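PDB 6WT9: NTP_transf_2 domain-containing protein from Capnocytophaga granulosa, which makes the cyclic dinucleotide second messenger 3',3'-c-di-GMP from two GTP molecules as part of a CBASS defence system against bacteriophage. Local coordinates for residues N204-N216 with E223-I235. Residues are numbered along the deposited sequence; the frame is centred on the assembly and turned at random.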
loop_
_atom_site.group_PDB
_atom_site.type_symbol
_atom_site.label_atom_id
_atom_site.label_comp_id
_atom_site.label_asym_id
_atom_site.label_seq_id
_atom_site.Cartn_x
_atom_site.Cartn_y
_atom_site.Cartn_z
ATOM N N ASN A 204 -28.908 -6.491 -17.456
ATOM C CA ASN A 204 -29.281 -5.123 -17.800
ATOM C C ASN A 204 -29.261 -4.216 -16.576
ATOM O O ASN A 204 -30.298 -3.705 -16.153
ATOM C CB ASN A 204 -30.663 -5.093 -18.454
ATOM C CG ASN A 204 -30.627 -5.498 -19.914
ATOM O OD1 ASN A 204 -30.746 -4.658 -20.805
ATOM N ND2 ASN A 204 -30.454 -6.792 -20.166
ATOM N N ARG A 205 -28.072 -4.021 -16.010
ATOM C CA ARG A 205 -27.904 -3.130 -14.873
ATOM C C ARG A 205 -26.449 -2.697 -14.802
ATOM O O ARG A 205 -25.554 -3.400 -15.279
ATOM C CB ARG A 205 -28.322 -3.798 -13.558
ATOM C CG ARG A 205 -27.511 -5.034 -13.207
ATOM C CD ARG A 205 -27.801 -5.506 -11.792
ATOM N NE ARG A 205 -27.361 -4.539 -10.792
ATOM C CZ ARG A 205 -26.153 -4.536 -10.236
ATOM N NH1 ARG A 205 -25.839 -3.617 -9.333
ATOM N NH2 ARG A 205 -25.257 -5.451 -10.583
ATOM N N GLN A 206 -26.227 -1.530 -14.205
ATOM C CA GLN A 206 -24.878 -1.029 -13.978
ATOM C C GLN A 206 -24.254 -1.774 -12.805
ATOM O O GLN A 206 -24.752 -1.696 -11.677
ATOM C CB GLN A 206 -24.909 0.473 -13.703
ATOM C CG GLN A 206 -23.625 1.020 -13.096
ATOM C CD GLN A 206 -23.837 2.334 -12.366
ATOM O OE1 GLN A 206 -23.154 2.629 -11.385
ATOM N NE2 GLN A 206 -24.788 3.131 -12.842
ATOM N N ILE A 207 -23.168 -2.505 -13.068
ATOM C CA ILE A 207 -22.444 -3.141 -11.974
ATOM C C ILE A 207 -21.650 -2.087 -11.208
ATOM O O ILE A 207 -21.364 -0.991 -11.706
ATOM C CB ILE A 207 -21.531 -4.267 -12.486
ATOM C CG1 ILE A 207 -20.264 -3.694 -13.119
ATOM C CG2 ILE A 207 -22.278 -5.136 -13.491
ATOM C CD1 ILE A 207 -19.253 -4.751 -13.508
ATOM N N GLU A 208 -21.291 -2.426 -9.970
ATOM C CA GLU A 208 -20.723 -1.424 -9.073
ATOM C C GLU A 208 -19.274 -1.109 -9.427
ATOM O O GLU A 208 -18.937 0.033 -9.756
ATOM C CB GLU A 208 -20.843 -1.888 -7.619
ATOM C CG GLU A 208 -20.445 -0.827 -6.600
ATOM C CD GLU A 208 -21.252 0.458 -6.732
ATOM O OE1 GLU A 208 -22.401 0.407 -7.226
ATOM O OE2 GLU A 208 -20.735 1.525 -6.339
ATOM N N TYR A 209 -18.396 -2.109 -9.359
ATOM C CA TYR A 209 -16.965 -1.878 -9.573
ATOM C C TYR A 209 -16.605 -2.153 -11.034
ATOM O O TYR A 209 -15.928 -3.122 -11.382
ATOM C CB TYR A 209 -16.139 -2.729 -8.618
ATOM C CG TYR A 209 -16.349 -2.386 -7.163
ATOM C CD1 TYR A 209 -15.801 -1.232 -6.618
ATOM C CD2 TYR A 209 -17.090 -3.215 -6.332
ATOM C CE1 TYR A 209 -15.988 -0.912 -5.287
ATOM C CE2 TYR A 209 -17.280 -2.903 -4.997
ATOM C CZ TYR A 209 -16.728 -1.752 -4.481
ATOM O OH TYR A 209 -16.916 -1.436 -3.156
ATOM N N ARG A 210 -17.078 -1.258 -11.901
ATOM C CA ARG A 210 -16.757 -1.346 -13.318
ATOM C C ARG A 210 -15.331 -0.909 -13.623
ATOM O O ARG A 210 -14.855 -1.139 -14.740
ATOM C CB ARG A 210 -17.750 -0.518 -14.137
ATOM C CG ARG A 210 -18.136 0.815 -13.510
ATOM C CD ARG A 210 -19.495 1.268 -14.022
ATOM N NE ARG A 210 -19.956 2.496 -13.381
ATOM C CZ ARG A 210 -19.959 3.690 -13.966
ATOM N NH1 ARG A 210 -20.397 4.753 -13.307
ATOM N NH2 ARG A 210 -19.531 3.819 -15.216
ATOM N N GLY A 211 -14.640 -0.298 -12.664
ATOM C CA GLY A 211 -13.253 0.070 -12.831
ATOM C C GLY A 211 -13.068 1.473 -13.381
ATOM O O GLY A 211 -14.004 2.142 -13.826
ATOM N N ILE A 212 -11.818 1.926 -13.337
ATOM C CA ILE A 212 -11.436 3.219 -13.881
ATOM C C ILE A 212 -10.405 2.999 -14.977
ATOM O O ILE A 212 -9.794 1.932 -15.091
ATOM C CB ILE A 212 -10.883 4.175 -12.803
ATOM C CG1 ILE A 212 -9.596 3.612 -12.195
ATOM C CG2 ILE A 212 -11.926 4.419 -11.725
ATOM C CD1 ILE A 212 -8.966 4.516 -11.157
ATOM N N GLN A 213 -10.222 4.031 -15.796
ATOM C CA GLN A 213 -9.247 4.019 -16.879
ATOM C C GLN A 213 -8.370 5.253 -16.740
ATOM O O GLN A 213 -8.864 6.382 -16.831
ATOM C CB GLN A 213 -9.944 3.984 -18.243
ATOM C CG GLN A 213 -10.827 2.754 -18.432
ATOM C CD GLN A 213 -11.589 2.764 -19.744
ATOM O OE1 GLN A 213 -11.419 1.877 -20.580
ATOM N NE2 GLN A 213 -12.443 3.764 -19.925
ATOM N N ILE A 214 -7.078 5.037 -16.513
ATOM C CA ILE A 214 -6.147 6.127 -16.252
ATOM C C ILE A 214 -5.840 6.856 -17.551
ATOM O O ILE A 214 -5.603 6.230 -18.591
ATOM C CB ILE A 214 -4.863 5.588 -15.599
ATOM C CG1 ILE A 214 -5.205 4.756 -14.361
ATOM C CG2 ILE A 214 -3.916 6.729 -15.248
ATOM C CD1 ILE A 214 -5.981 5.514 -13.309
ATOM N N TYR A 215 -5.840 8.184 -17.497
ATOM C CA TYR A 215 -5.490 8.979 -18.664
ATOM C C TYR A 215 -3.978 8.990 -18.853
ATOM O O TYR A 215 -3.224 9.206 -17.900
ATOM C CB TYR A 215 -6.012 10.406 -18.530
ATOM C CG TYR A 215 -5.533 11.309 -19.641
ATOM C CD1 TYR A 215 -5.964 11.118 -20.946
ATOM C CD2 TYR A 215 -4.644 12.346 -19.388
ATOM C CE1 TYR A 215 -5.526 11.937 -21.971
ATOM C CE2 TYR A 215 -4.203 13.173 -20.404
ATOM C CZ TYR A 215 -4.647 12.962 -21.694
ATOM O OH TYR A 215 -4.213 13.777 -22.714
ATOM N N ASN A 216 -3.542 8.761 -20.087
ATOM C CA ASN A 216 -2.128 8.739 -20.441
ATOM C C ASN A 216 -1.841 9.964 -21.302
ATOM O O ASN A 216 -2.229 10.011 -22.473
ATOM C CB ASN A 216 -1.775 7.446 -21.173
ATOM C CG ASN A 216 -0.281 7.227 -21.285
ATOM O OD1 ASN A 216 0.481 8.158 -21.544
ATOM N ND2 ASN A 216 0.149 5.985 -21.087
ATOM N N GLU A 223 -5.780 4.388 -20.235
ATOM C CA GLU A 223 -5.173 3.115 -19.880
ATOM C C GLU A 223 -6.254 2.065 -19.628
ATOM O O GLU A 223 -7.441 2.370 -19.493
ATOM C CB GLU A 223 -4.277 3.268 -18.650
ATOM C CG GLU A 223 -3.081 4.200 -18.841
ATOM C CD GLU A 223 -1.961 3.581 -19.664
ATOM O OE1 GLU A 223 -2.190 3.248 -20.846
ATOM O OE2 GLU A 223 -0.847 3.425 -19.122
ATOM N N ASN A 224 -5.827 0.807 -19.568
ATOM C CA ASN A 224 -6.772 -0.277 -19.364
ATOM C C ASN A 224 -7.350 -0.235 -17.949
ATOM O O ASN A 224 -6.927 0.541 -17.088
ATOM C CB ASN A 224 -6.111 -1.628 -19.633
ATOM C CG ASN A 224 -5.862 -1.870 -21.108
ATOM O OD1 ASN A 224 -6.544 -1.305 -21.966
ATOM N ND2 ASN A 224 -4.884 -2.715 -21.413
ATOM N N ARG A 225 -8.333 -1.105 -17.724
ATOM C CA ARG A 225 -9.116 -1.087 -16.496
ATOM C C ARG A 225 -8.248 -1.315 -15.263
ATOM O O ARG A 225 -7.382 -2.193 -15.242
ATOM C CB ARG A 225 -10.202 -2.161 -16.559
ATOM C CG ARG A 225 -11.614 -1.638 -16.731
ATOM C CD ARG A 225 -12.545 -2.776 -17.118
ATOM N NE ARG A 225 -13.748 -2.826 -16.293
ATOM C CZ ARG A 225 -14.640 -3.810 -16.341
ATOM N NH1 ARG A 225 -14.462 -4.827 -17.173
ATOM N NH2 ARG A 225 -15.708 -3.781 -15.557
ATOM N N ASP A 226 -8.497 -0.512 -14.231
ATOM C CA ASP A 226 -7.952 -0.725 -12.900
ATOM C C ASP A 226 -9.096 -0.699 -11.899
ATOM O O ASP A 226 -10.135 -0.076 -12.140
ATOM C CB ASP A 226 -6.900 0.332 -12.528
ATOM C CG ASP A 226 -5.608 0.169 -13.303
ATOM O OD1 ASP A 226 -5.287 -0.973 -13.694
ATOM O OD2 ASP A 226 -4.910 1.182 -13.520
ATOM N N PHE A 227 -8.906 -1.386 -10.774
ATOM C CA PHE A 227 -9.951 -1.555 -9.765
ATOM C C PHE A 227 -9.394 -1.217 -8.388
ATOM O O PHE A 227 -9.253 -2.093 -7.526
ATOM C CB PHE A 227 -10.508 -2.980 -9.800
ATOM C CG PHE A 227 -11.053 -3.386 -11.144
ATOM C CD1 PHE A 227 -10.217 -3.910 -12.119
ATOM C CD2 PHE A 227 -12.401 -3.244 -11.432
ATOM C CE1 PHE A 227 -10.718 -4.286 -13.355
ATOM C CE2 PHE A 227 -12.908 -3.618 -12.664
ATOM C CZ PHE A 227 -12.065 -4.141 -13.628
ATOM N N PRO A 228 -9.080 0.058 -8.138
ATOM C CA PRO A 228 -8.461 0.420 -6.857
ATOM C C PRO A 228 -9.449 0.431 -5.702
ATOM O O PRO A 228 -9.094 0.074 -4.574
ATOM C CB PRO A 228 -7.900 1.819 -7.130
ATOM C CG PRO A 228 -8.828 2.389 -8.149
ATOM C CD PRO A 228 -9.271 1.233 -9.012
ATOM N N PHE A 229 -10.691 0.838 -5.967
ATOM C CA PHE A 229 -11.680 0.927 -4.898
ATOM C C PHE A 229 -12.158 -0.456 -4.476
ATOM O O PHE A 229 -12.401 -0.699 -3.289
ATOM C CB PHE A 229 -12.855 1.793 -5.346
ATOM C CG PHE A 229 -12.438 3.080 -5.988
ATOM C CD1 PHE A 229 -11.485 3.890 -5.391
ATOM C CD2 PHE A 229 -12.981 3.472 -7.199
ATOM C CE1 PHE A 229 -11.091 5.072 -5.985
ATOM C CE2 PHE A 229 -12.593 4.652 -7.796
ATOM C CZ PHE A 229 -11.648 5.452 -7.191
ATOM N N LEU A 230 -12.301 -1.371 -5.438
ATOM C CA LEU A 230 -12.637 -2.751 -5.105
ATOM C C LEU A 230 -11.521 -3.406 -4.304
ATOM O O LEU A 230 -11.783 -4.149 -3.353
ATOM C CB LEU A 230 -12.919 -3.543 -6.383
ATOM C CG LEU A 230 -13.152 -5.048 -6.236
ATOM C CD1 LEU A 230 -14.326 -5.324 -5.308
ATOM C CD2 LEU A 230 -13.380 -5.688 -7.598
ATOM N N SER A 231 -10.266 -3.135 -4.674
ATOM C CA SER A 231 -9.138 -3.681 -3.926
ATOM C C SER A 231 -9.113 -3.145 -2.501
ATOM O O SER A 231 -8.898 -3.903 -1.548
ATOM C CB SER A 231 -7.828 -3.355 -4.645
ATOM O OG SER A 231 -7.826 -3.879 -5.960
ATOM N N ILE A 232 -9.335 -1.840 -2.338
ATOM C CA ILE A 232 -9.351 -1.234 -1.009
ATOM C C ILE A 232 -10.450 -1.853 -0.154
ATOM O O ILE A 232 -10.223 -2.244 0.996
ATOM C CB ILE A 232 -9.521 0.293 -1.120
ATOM C CG1 ILE A 232 -8.231 0.939 -1.623
ATOM C CG2 ILE A 232 -9.958 0.886 0.217
ATOM C CD1 ILE A 232 -8.387 2.399 -1.982
ATOM N N GLN A 233 -11.659 -1.952 -0.711
ATOM C CA GLN A 233 -12.794 -2.445 0.064
ATOM C C GLN A 233 -12.610 -3.909 0.449
ATOM O O GLN A 233 -12.995 -4.319 1.550
ATOM C CB GLN A 233 -14.088 -2.240 -0.725
ATOM C CG GLN A 233 -15.356 -2.342 0.107
ATOM C CD GLN A 233 -15.900 -3.755 0.180
ATOM O OE1 GLN A 233 -15.874 -4.492 -0.806
ATOM N NE2 GLN A 233 -16.397 -4.142 1.353
ATOM N N ARG A 234 -12.011 -4.712 -0.436
ATOM C CA ARG A 234 -11.801 -6.122 -0.121
ATOM C C ARG A 234 -10.732 -6.307 0.951
ATOM O O ARG A 234 -10.862 -7.182 1.816
ATOM C CB ARG A 234 -11.440 -6.900 -1.388
ATOM C CG ARG A 234 -12.655 -7.290 -2.222
ATOM C CD ARG A 234 -12.292 -8.157 -3.420
ATOM N NE ARG A 234 -13.493 -8.652 -4.090
ATOM C CZ ARG A 234 -13.498 -9.319 -5.240
ATOM N NH1 ARG A 234 -12.359 -9.577 -5.869
ATOM N NH2 ARG A 234 -14.646 -9.724 -5.763
ATOM N N ILE A 235 -9.673 -5.492 0.919
ATOM C CA ILE A 235 -8.626 -5.600 1.931
ATOM C C ILE A 235 -9.158 -5.181 3.297
ATOM O O ILE A 235 -8.922 -5.855 4.307
ATOM C CB ILE A 235 -7.397 -4.766 1.526
ATOM C CG1 ILE A 235 -6.731 -5.357 0.283
ATOM C CG2 ILE A 235 -6.398 -4.689 2.674
ATOM C CD1 ILE A 235 -5.542 -4.558 -0.206
#
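In the antiparallel beta hairpin of strands 212-216 and 221-226, Ile-212 and Asp-226 form a hydrogen-bonded pair: Ile-212 N gives to Asp-226 O (2.9 Å) and Asp-226 N to Ile-212 O. Nearer the turn, the Glu-223 carboxylate forms a salt bridge with Lys-174. At the other end a side chain takes over from the backbone. Arg-225 approaches Arg-210 O side-on, with NE at 2.5 Å and NH2 at 2.9 Å from that one oxygen. The oxygen lies near the guanidinium plane, but both nitrogens reach it from the same face of its own carbonyl plane, NH2 well above that plane. Phe-227 CZ rests over one guanidinium face, and Tyr-195 adds a cation-pi contact. The Phe-227 ring turns its edge to Tyr-209 O, 3.3 Å from CE2, and Gly-211 CA lies 3.7 Å from Phe-227 CD2.

Beyond the hairpin, helix 228-241 packs against Tyr-209 and Ile-212. Leu-230 CB sits over one face of the Tyr-209 ring, 4.0 Å from its centroid, with Glu-208 CG over the opposite face. Ile-212 holds CG1 between its backbone N and carbonyl carbon (chi1 63°), and the extended chi2 then carries CD1 to Pro-228 CG at 3.7 Å; its CG2 branch meets Phe-229 CE2. Leu-101 of strand 98-104 touches Ile-212, Pro-228 and Phe-229, so the start of helix 228-241 packs on side chains of two strands of the same mixed sheet. The whole is a beta hairpin at the edge of a mixed nucleotidyltransferase sheet, running directly into a helix with Phe-227 as N-cap residue.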